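Local coordinates for protein L-threonine 3-dehydrogenase (Clostridioides difficile, PDB 7OL1) that probably catalyses the oxidation of the 3-hydroxyl group of L-threonine, as an NAD-dependent dehydrogenase of the epimerase/dehydratase family, at residues E105-M116 with T161-G170; A140-T151 with D298-S306. All coordinates share one frame; numbering follows the deposited sequence.

Interaction 1. Residues E105-M116 with T161-G170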
# COMPACT_ATOMS: atom_id res chain seq x y z
N GLU A 105 6.82 15.31 2.54
CA GLU A 105 7.65 15.34 1.29
C GLU A 105 9.11 15.63 1.68
O GLU A 105 10.00 14.97 1.09
CB GLU A 105 7.11 16.28 0.20
CG GLU A 105 6.58 15.57 -1.07
CD GLU A 105 6.39 14.04 -1.06
OE1 GLU A 105 7.15 13.35 -1.80
OE2 GLU A 105 5.48 13.53 -0.31
N SER A 106 9.32 16.49 2.68
CA SER A 106 10.65 16.93 3.21
C SER A 106 11.27 15.85 4.08
O SER A 106 12.51 15.76 4.06
CB SER A 106 10.53 18.23 3.98
OG SER A 106 9.19 18.45 4.39
N LYS A 107 10.44 15.10 4.81
CA LYS A 107 10.86 14.15 5.88
C LYS A 107 10.31 12.76 5.59
O LYS A 107 9.78 12.11 6.48
CB LYS A 107 10.36 14.68 7.23
CG LYS A 107 11.14 15.87 7.77
CD LYS A 107 10.61 16.38 9.07
CE LYS A 107 11.68 17.04 9.91
NZ LYS A 107 11.08 18.02 10.84
N PRO A 108 10.46 12.23 4.36
CA PRO A 108 9.72 11.05 3.93
C PRO A 108 9.90 9.79 4.80
O PRO A 108 8.94 9.09 5.00
CB PRO A 108 10.23 10.80 2.49
CG PRO A 108 11.52 11.56 2.38
CD PRO A 108 11.35 12.75 3.30
N LEU A 109 11.11 9.51 5.28
CA LEU A 109 11.35 8.32 6.14
C LEU A 109 10.66 8.49 7.50
O LEU A 109 10.19 7.49 8.07
CB LEU A 109 12.85 8.15 6.32
CG LEU A 109 13.53 7.32 5.26
CD1 LEU A 109 14.94 6.98 5.69
CD2 LEU A 109 12.74 6.06 4.99
N GLU A 110 10.68 9.71 8.02
CA GLU A 110 10.04 10.05 9.31
C GLU A 110 8.53 9.89 9.13
O GLU A 110 7.86 9.42 10.05
CB GLU A 110 10.53 11.44 9.70
CG GLU A 110 10.45 11.78 11.18
CD GLU A 110 11.05 13.16 11.48
OE1 GLU A 110 12.24 13.40 11.08
OE2 GLU A 110 10.31 14.01 12.07
N ALA A 111 8.01 10.22 7.95
CA ALA A 111 6.57 10.11 7.60
C ALA A 111 6.19 8.64 7.46
O ALA A 111 5.13 8.23 8.01
CB ALA A 111 6.28 10.84 6.34
N TRP A 112 7.04 7.85 6.81
CA TRP A 112 6.78 6.40 6.71
C TRP A 112 6.75 5.81 8.14
O TRP A 112 5.72 5.18 8.49
CB TRP A 112 7.78 5.70 5.78
CG TRP A 112 7.61 4.22 5.82
CD1 TRP A 112 8.15 3.35 6.72
CD2 TRP A 112 6.73 3.45 5.00
NE1 TRP A 112 7.70 2.08 6.48
CE2 TRP A 112 6.82 2.12 5.44
CE3 TRP A 112 5.87 3.76 3.96
CZ2 TRP A 112 6.09 1.10 4.85
CZ3 TRP A 112 5.13 2.75 3.39
CH2 TRP A 112 5.25 1.44 3.82
N ASN A 113 7.77 6.07 8.96
CA ASN A 113 7.87 5.49 10.32
C ASN A 113 6.63 5.87 11.13
O ASN A 113 5.91 4.95 11.62
CB ASN A 113 9.16 5.87 11.07
CG ASN A 113 9.10 5.52 12.55
OD1 ASN A 113 8.87 4.37 12.92
ND2 ASN A 113 9.26 6.50 13.43
N LEU A 114 6.34 7.16 11.25
CA LEU A 114 5.20 7.61 12.10
C LEU A 114 3.91 7.05 11.53
O LEU A 114 3.12 6.54 12.32
CB LEU A 114 5.12 9.14 12.20
CG LEU A 114 3.88 9.65 12.96
CD1 LEU A 114 3.84 9.12 14.37
CD2 LEU A 114 3.84 11.17 13.00
N ASN A 115 3.68 7.15 10.21
CA ASN A 115 2.33 6.94 9.62
C ASN A 115 2.05 5.44 9.61
O ASN A 115 0.87 5.08 9.80
CB ASN A 115 2.16 7.58 8.23
CG ASN A 115 2.24 9.09 8.25
OD1 ASN A 115 2.49 9.70 9.29
ND2 ASN A 115 2.05 9.73 7.11
N MET A 116 3.09 4.62 9.49
CA MET A 116 2.92 3.15 9.34
C MET A 116 3.21 2.41 10.66
O MET A 116 2.39 1.57 11.03
CB MET A 116 3.80 2.67 8.19
CG MET A 116 3.50 3.41 6.89
SD MET A 116 1.73 3.31 6.36
CE MET A 116 1.58 1.52 6.34
N THR A 161 3.31 10.75 -4.03
CA THR A 161 3.71 11.40 -2.74
C THR A 161 3.88 10.33 -1.66
O THR A 161 3.15 9.28 -1.71
CB THR A 161 2.66 12.42 -2.28
OG1 THR A 161 1.47 11.72 -1.89
CG2 THR A 161 2.31 13.44 -3.33
N MET A 162 4.79 10.55 -0.70
CA MET A 162 5.03 9.58 0.41
C MET A 162 3.78 9.58 1.29
O MET A 162 3.37 8.49 1.70
CB MET A 162 6.27 9.92 1.25
CG MET A 162 6.43 9.10 2.53
SD MET A 162 6.70 7.34 2.28
CE MET A 162 8.37 7.32 1.64
N TYR A 163 3.18 10.75 1.54
CA TYR A 163 1.93 10.82 2.34
C TYR A 163 0.90 9.87 1.71
O TYR A 163 0.38 8.95 2.40
CB TYR A 163 1.39 12.24 2.48
CG TYR A 163 0.09 12.31 3.23
CD1 TYR A 163 -0.11 11.56 4.37
CD2 TYR A 163 -0.96 13.11 2.81
CE1 TYR A 163 -1.30 11.61 5.06
CE2 TYR A 163 -2.15 13.18 3.50
CZ TYR A 163 -2.32 12.42 4.63
OH TYR A 163 -3.46 12.45 5.34
N GLY A 164 0.65 10.04 0.40
CA GLY A 164 -0.31 9.20 -0.34
C GLY A 164 0.02 7.73 -0.20
O GLY A 164 -0.85 6.90 0.10
N VAL A 165 1.27 7.37 -0.40
CA VAL A 165 1.65 5.94 -0.30
C VAL A 165 1.28 5.41 1.09
O VAL A 165 0.88 4.24 1.17
CB VAL A 165 3.15 5.80 -0.56
CG1 VAL A 165 3.68 4.42 -0.17
CG2 VAL A 165 3.46 6.15 -2.01
N THR A 166 1.47 6.21 2.15
CA THR A 166 1.25 5.74 3.53
C THR A 166 -0.26 5.53 3.69
O THR A 166 -0.63 4.49 4.26
CB THR A 166 1.90 6.62 4.61
OG1 THR A 166 1.36 7.94 4.68
CG2 THR A 166 3.39 6.78 4.42
N LYS A 167 -1.08 6.40 3.10
CA LYS A 167 -2.57 6.32 3.18
C LYS A 167 -3.10 5.08 2.41
O LYS A 167 -3.99 4.32 2.95
CB LYS A 167 -3.14 7.67 2.76
CG LYS A 167 -2.86 8.79 3.76
CD LYS A 167 -3.35 8.51 5.20
CE LYS A 167 -2.34 7.82 6.12
NZ LYS A 167 -2.95 7.31 7.37
N VAL A 168 -2.52 4.75 1.27
CA VAL A 168 -2.98 3.52 0.57
C VAL A 168 -2.55 2.31 1.38
O VAL A 168 -3.38 1.41 1.54
CB VAL A 168 -2.46 3.44 -0.88
CG1 VAL A 168 -2.86 2.11 -1.49
CG2 VAL A 168 -2.92 4.63 -1.68
N SER A 169 -1.27 2.23 1.75
CA SER A 169 -0.69 1.12 2.57
C SER A 169 -1.57 0.91 3.80
O SER A 169 -1.89 -0.25 4.12
CB SER A 169 0.72 1.40 2.97
OG SER A 169 1.58 1.34 1.85
N GLY A 170 -1.99 2.01 4.42
CA GLY A 170 -2.84 2.00 5.62
C GLY A 170 -4.26 1.51 5.35
O GLY A 170 -4.75 0.72 6.15

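Interaction 2. Residues A140-T151 with D298-S306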
# COMPACT_ATOMS: atom_id res chain seq x y z
N ALA A 140 -5.23 12.22 -1.15
CA ALA A 140 -3.80 12.02 -1.49
C ALA A 140 -3.53 10.55 -1.81
O ALA A 140 -2.50 10.26 -2.50
CB ALA A 140 -2.93 12.55 -0.38
N ALA A 141 -4.45 9.66 -1.44
CA ALA A 141 -4.39 8.21 -1.73
C ALA A 141 -4.79 7.90 -3.17
O ALA A 141 -5.06 6.71 -3.41
CB ALA A 141 -5.33 7.49 -0.80
N PHE A 142 -4.95 8.92 -4.03
CA PHE A 142 -5.29 8.81 -5.48
C PHE A 142 -4.13 9.37 -6.34
O PHE A 142 -3.55 10.43 -5.97
CB PHE A 142 -6.61 9.52 -5.74
CG PHE A 142 -7.85 8.86 -5.19
CD1 PHE A 142 -8.16 7.55 -5.50
CD2 PHE A 142 -8.75 9.56 -4.40
CE1 PHE A 142 -9.31 6.96 -4.99
CE2 PHE A 142 -9.89 8.96 -3.88
CZ PHE A 142 -10.16 7.65 -4.16
N GLY A 143 -3.85 8.71 -7.48
CA GLY A 143 -2.79 9.05 -8.46
C GLY A 143 -3.22 9.97 -9.61
O GLY A 143 -4.33 10.56 -9.54
N GLU A 144 -2.37 10.12 -10.63
CA GLU A 144 -2.56 11.08 -11.76
C GLU A 144 -3.62 10.52 -12.70
O GLU A 144 -4.38 11.33 -13.23
CB GLU A 144 -1.28 11.35 -12.55
CG GLU A 144 -0.71 12.74 -12.29
CD GLU A 144 0.82 12.82 -12.24
OE1 GLU A 144 1.46 12.21 -13.12
OE2 GLU A 144 1.36 13.47 -11.31
N ASN A 145 -3.64 9.19 -12.84
CA ASN A 145 -4.58 8.38 -13.65
C ASN A 145 -5.79 7.90 -12.84
O ASN A 145 -6.60 7.11 -13.34
CB ASN A 145 -3.97 7.07 -14.14
CG ASN A 145 -2.52 7.19 -14.54
OD1 ASN A 145 -2.13 8.17 -15.18
ND2 ASN A 145 -1.73 6.20 -14.14
N SER A 146 -5.89 8.26 -11.58
CA SER A 146 -7.17 8.02 -10.88
C SER A 146 -8.21 8.85 -11.63
O SER A 146 -7.95 9.99 -12.04
CB SER A 146 -7.07 8.32 -9.41
OG SER A 146 -6.77 7.11 -8.68
N PRO A 147 -9.40 8.29 -11.92
CA PRO A 147 -10.45 9.07 -12.59
C PRO A 147 -10.66 10.41 -11.87
O PRO A 147 -10.61 10.38 -10.64
CB PRO A 147 -11.70 8.19 -12.47
CG PRO A 147 -11.19 6.77 -12.17
CD PRO A 147 -9.81 6.92 -11.57
N LYS A 148 -10.86 11.53 -12.59
CA LYS A 148 -10.76 12.89 -12.00
C LYS A 148 -12.15 13.48 -11.69
O LYS A 148 -12.22 14.51 -10.95
CB LYS A 148 -9.88 13.78 -12.89
CG LYS A 148 -8.44 13.29 -13.11
CD LYS A 148 -7.30 14.10 -12.48
CE LYS A 148 -7.59 15.59 -12.44
NZ LYS A 148 -6.40 16.40 -12.11
N ASN A 149 -13.23 12.83 -12.16
CA ASN A 149 -14.61 13.38 -12.09
C ASN A 149 -15.56 12.29 -11.61
O ASN A 149 -15.60 11.20 -12.23
CB ASN A 149 -15.01 13.98 -13.45
CG ASN A 149 -14.20 15.22 -13.80
OD1 ASN A 149 -13.29 15.16 -14.63
ND2 ASN A 149 -14.48 16.33 -13.13
N MET A 150 -16.29 12.56 -10.53
CA MET A 150 -17.03 11.51 -9.77
C MET A 150 -16.15 10.27 -9.63
O MET A 150 -16.51 9.18 -10.16
CB MET A 150 -18.35 11.14 -10.45
CG MET A 150 -19.44 12.10 -10.09
SD MET A 150 -20.13 11.77 -8.45
CE MET A 150 -20.33 13.49 -7.99
N THR A 151 -15.00 10.46 -8.98
CA THR A 151 -14.02 9.38 -8.73
C THR A 151 -14.75 8.32 -7.93
O THR A 151 -15.30 8.60 -6.88
CB THR A 151 -12.77 9.86 -8.00
OG1 THR A 151 -12.24 10.95 -8.77
CG2 THR A 151 -11.73 8.78 -7.87
N ASP A 298 -3.27 19.27 -9.26
CA ASP A 298 -3.45 18.62 -10.58
C ASP A 298 -3.32 17.09 -10.40
O ASP A 298 -4.04 16.41 -11.13
CB ASP A 298 -2.53 19.26 -11.64
CG ASP A 298 -2.93 20.67 -12.12
OD1 ASP A 298 -4.11 21.10 -11.87
OD2 ASP A 298 -2.05 21.34 -12.78
N SER A 299 -2.50 16.55 -9.47
CA SER A 299 -2.46 15.09 -9.12
C SER A 299 -3.88 14.60 -8.85
O SER A 299 -4.24 13.45 -9.21
CB SER A 299 -1.64 14.76 -7.87
OG SER A 299 -0.29 15.16 -7.97
N TRP A 300 -4.64 15.46 -8.17
CA TRP A 300 -5.82 15.08 -7.36
C TRP A 300 -7.09 15.22 -8.18
O TRP A 300 -7.31 16.25 -8.81
CB TRP A 300 -5.93 15.97 -6.13
CG TRP A 300 -4.93 15.77 -5.04
CD1 TRP A 300 -4.07 14.72 -4.82
CD2 TRP A 300 -4.74 16.68 -3.96
NE1 TRP A 300 -3.34 14.95 -3.68
CE2 TRP A 300 -3.75 16.14 -3.12
CE3 TRP A 300 -5.33 17.91 -3.64
CZ2 TRP A 300 -3.32 16.80 -1.98
CZ3 TRP A 300 -4.89 18.56 -2.51
CH2 TRP A 300 -3.91 18.01 -1.69
N PRO A 301 -8.01 14.25 -8.06
CA PRO A 301 -9.37 14.44 -8.53
C PRO A 301 -9.97 15.84 -8.28
O PRO A 301 -9.56 16.55 -7.35
CB PRO A 301 -10.16 13.40 -7.71
CG PRO A 301 -9.16 12.31 -7.39
CD PRO A 301 -7.79 12.95 -7.42
N ASN A 302 -10.94 16.18 -9.13
CA ASN A 302 -11.70 17.45 -9.12
C ASN A 302 -12.90 17.26 -8.19
O ASN A 302 -13.31 18.27 -7.55
CB ASN A 302 -12.17 17.85 -10.52
CG ASN A 302 -11.07 17.85 -11.56
OD1 ASN A 302 -9.97 18.37 -11.31
ND2 ASN A 302 -11.35 17.26 -12.71
N SER A 303 -13.45 16.04 -8.15
CA SER A 303 -14.66 15.70 -7.35
C SER A 303 -14.75 14.19 -7.15
O SER A 303 -14.40 13.44 -8.08
CB SER A 303 -15.91 16.24 -8.01
OG SER A 303 -16.30 15.43 -9.11
N LEU A 304 -15.20 13.74 -5.97
CA LEU A 304 -15.28 12.30 -5.64
C LEU A 304 -16.76 11.93 -5.55
O LEU A 304 -17.60 12.84 -5.30
CB LEU A 304 -14.64 11.97 -4.28
CG LEU A 304 -13.24 12.51 -3.96
CD1 LEU A 304 -13.04 12.55 -2.45
CD2 LEU A 304 -12.15 11.67 -4.61
N ASP A 305 -17.01 10.62 -5.60
CA ASP A 305 -18.36 10.04 -5.47
C ASP A 305 -18.56 9.48 -4.06
O ASP A 305 -18.14 8.34 -3.81
CB ASP A 305 -18.58 9.02 -6.60
CG ASP A 305 -19.96 8.39 -6.62
OD1 ASP A 305 -20.84 8.90 -5.89
OD2 ASP A 305 -20.14 7.38 -7.32
N SER A 306 -19.32 10.20 -3.23
CA SER A 306 -19.72 9.82 -1.85
C SER A 306 -20.81 8.74 -1.79
O SER A 306 -21.28 8.42 -0.66
CB SER A 306 -20.17 11.03 -1.05
OG SER A 306 -20.23 12.22 -1.84

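Interaction 1. Residues E105-M116 with T161-G170
Met162 and Thr166 on one helix interlock with Trp112 and Asn115 on another, pairing two helices of the Rossmann-type domain. The axes of segments 108-116 and 162-170 run nearly parallel and approach to 9.7 Å, with a crossing angle of -21°. Packing is knobs-into-holes: Met162 enters a hole formed by Glu105, Pro108, Ala111 and Trp112, while Trp112 enters one formed by Met162, Val165, Thr166 and Ser169. The Met162 sulfur lies at the edge of the indole, 5.4 Å from SD to the centroid of the Trp112 six-membered ring, a Met-aromatic contact. Over one face of that ring passes CG of Met116, whose chain then bends at both chi2 and chi3, bringing CE to 3.5 Å from Ser169 CB. Leu173 of the second subunit packs on Trp112, and Ser169 OG hydrogen-bonds to Ser169 OG of the second subunit.

The N-terminal end is looser and partly open to solvent. Here a single bond crosses, Met162 N to Glu105 OE2 at 3.1 Å, through the syn lone pair; the other carboxylate oxygen accepts from Tyr176 of the second subunit. Thr161 is the N-cap of helix 162-181, its OG1 accepting from Gly164 N.

At the buried end Asn115 OD1 takes a bond from Leu99 N, which helps fix the amide's rotation beside the Tyr163 ring edge. Tyr163 and Lys167 form the YxxxK signature of short-chain dehydrogenases. The other end of the amide delivers ND2 to Thr166 OG1 at 3.1 Å, nearly straight at 173° and within the amide plane, while that hydroxyl donates to Tyr163 O.

Interaction 2. Residues A140-T151 with D298-S306
Lys148 starts with CG anti to its carbonyl carbon (chi1 -60°) and then bends at chi2 and chi3, which curls its amino group back over the segment 298-306. NZ there donates to Asp298 O at 2.6 Å, tilted out of the carbonyl plane, and more weakly to Trp300 O, at the point where the chain leaves helix 291-299. On Ser303, chi1 of 77° sets OG between the backbone N and the carbonyl carbon, where it accepts from Met150 N at 3.2 Å in an almost straight bond.

Between these side-chain contacts the two loops run together through their backbones. Lys148 O receives Asn302 N at 2.8 Å, in the carbonyl plane, and weakly Ser303 N as well. Farther along, Thr151 N donates to Ser303 O at 3.2 Å and Thr151 O accepts from Asp305 N at 2.9 Å; with Leu304 between its two partners, this is a single beta bridge with the parallel bonding pattern. Strand-like pairing therefore joins two segments that are otherwise mostly loop.

Beneath the backbone bonds lies an apolar layer. Leu304 CD2 reaches Phe142 CE2 at 3.6 Å, and Pro301 crosses Phe142 at about a right angle, its CD against Phe142 CB. Thr151 CG2 covers one face of the same ring, toward the rim. At the exposed margin Met150 crosses Asp305 at about a right angle, its SD 3.7 Å from Asp305 CB, while the Asp305 carboxylate bonds to Ser307.

Phe142 and Leu304 both rest on Asn261 in strand 260-261, Leu304 N donates to Asp232 of strand 232-235, Ser266 of strand 265-266 binds Asn302 O, and Ala141 touches Glu171 of helix 162-181.

From the N terminus the order is 105-116, 140-151, 161-170, 298-306, so the two contacts cross. Interaction 1 closes a 44-residue loop that runs through the rest of helix 108-129, strand 132-138 and the loop holding 140-151, before returning on helix 162-181. Interaction 2 then takes that inner loop and joins it to 298-306, bridging 146 residues to the far end of helix 291-299. The contacts meet where the Tyr163 ring lies against Ala140, CD2 to CB at 3.8 Å, and where Val168 packs against Ala141. Together they tie the helix pair at the subunit interface to the C-terminal part of the chain.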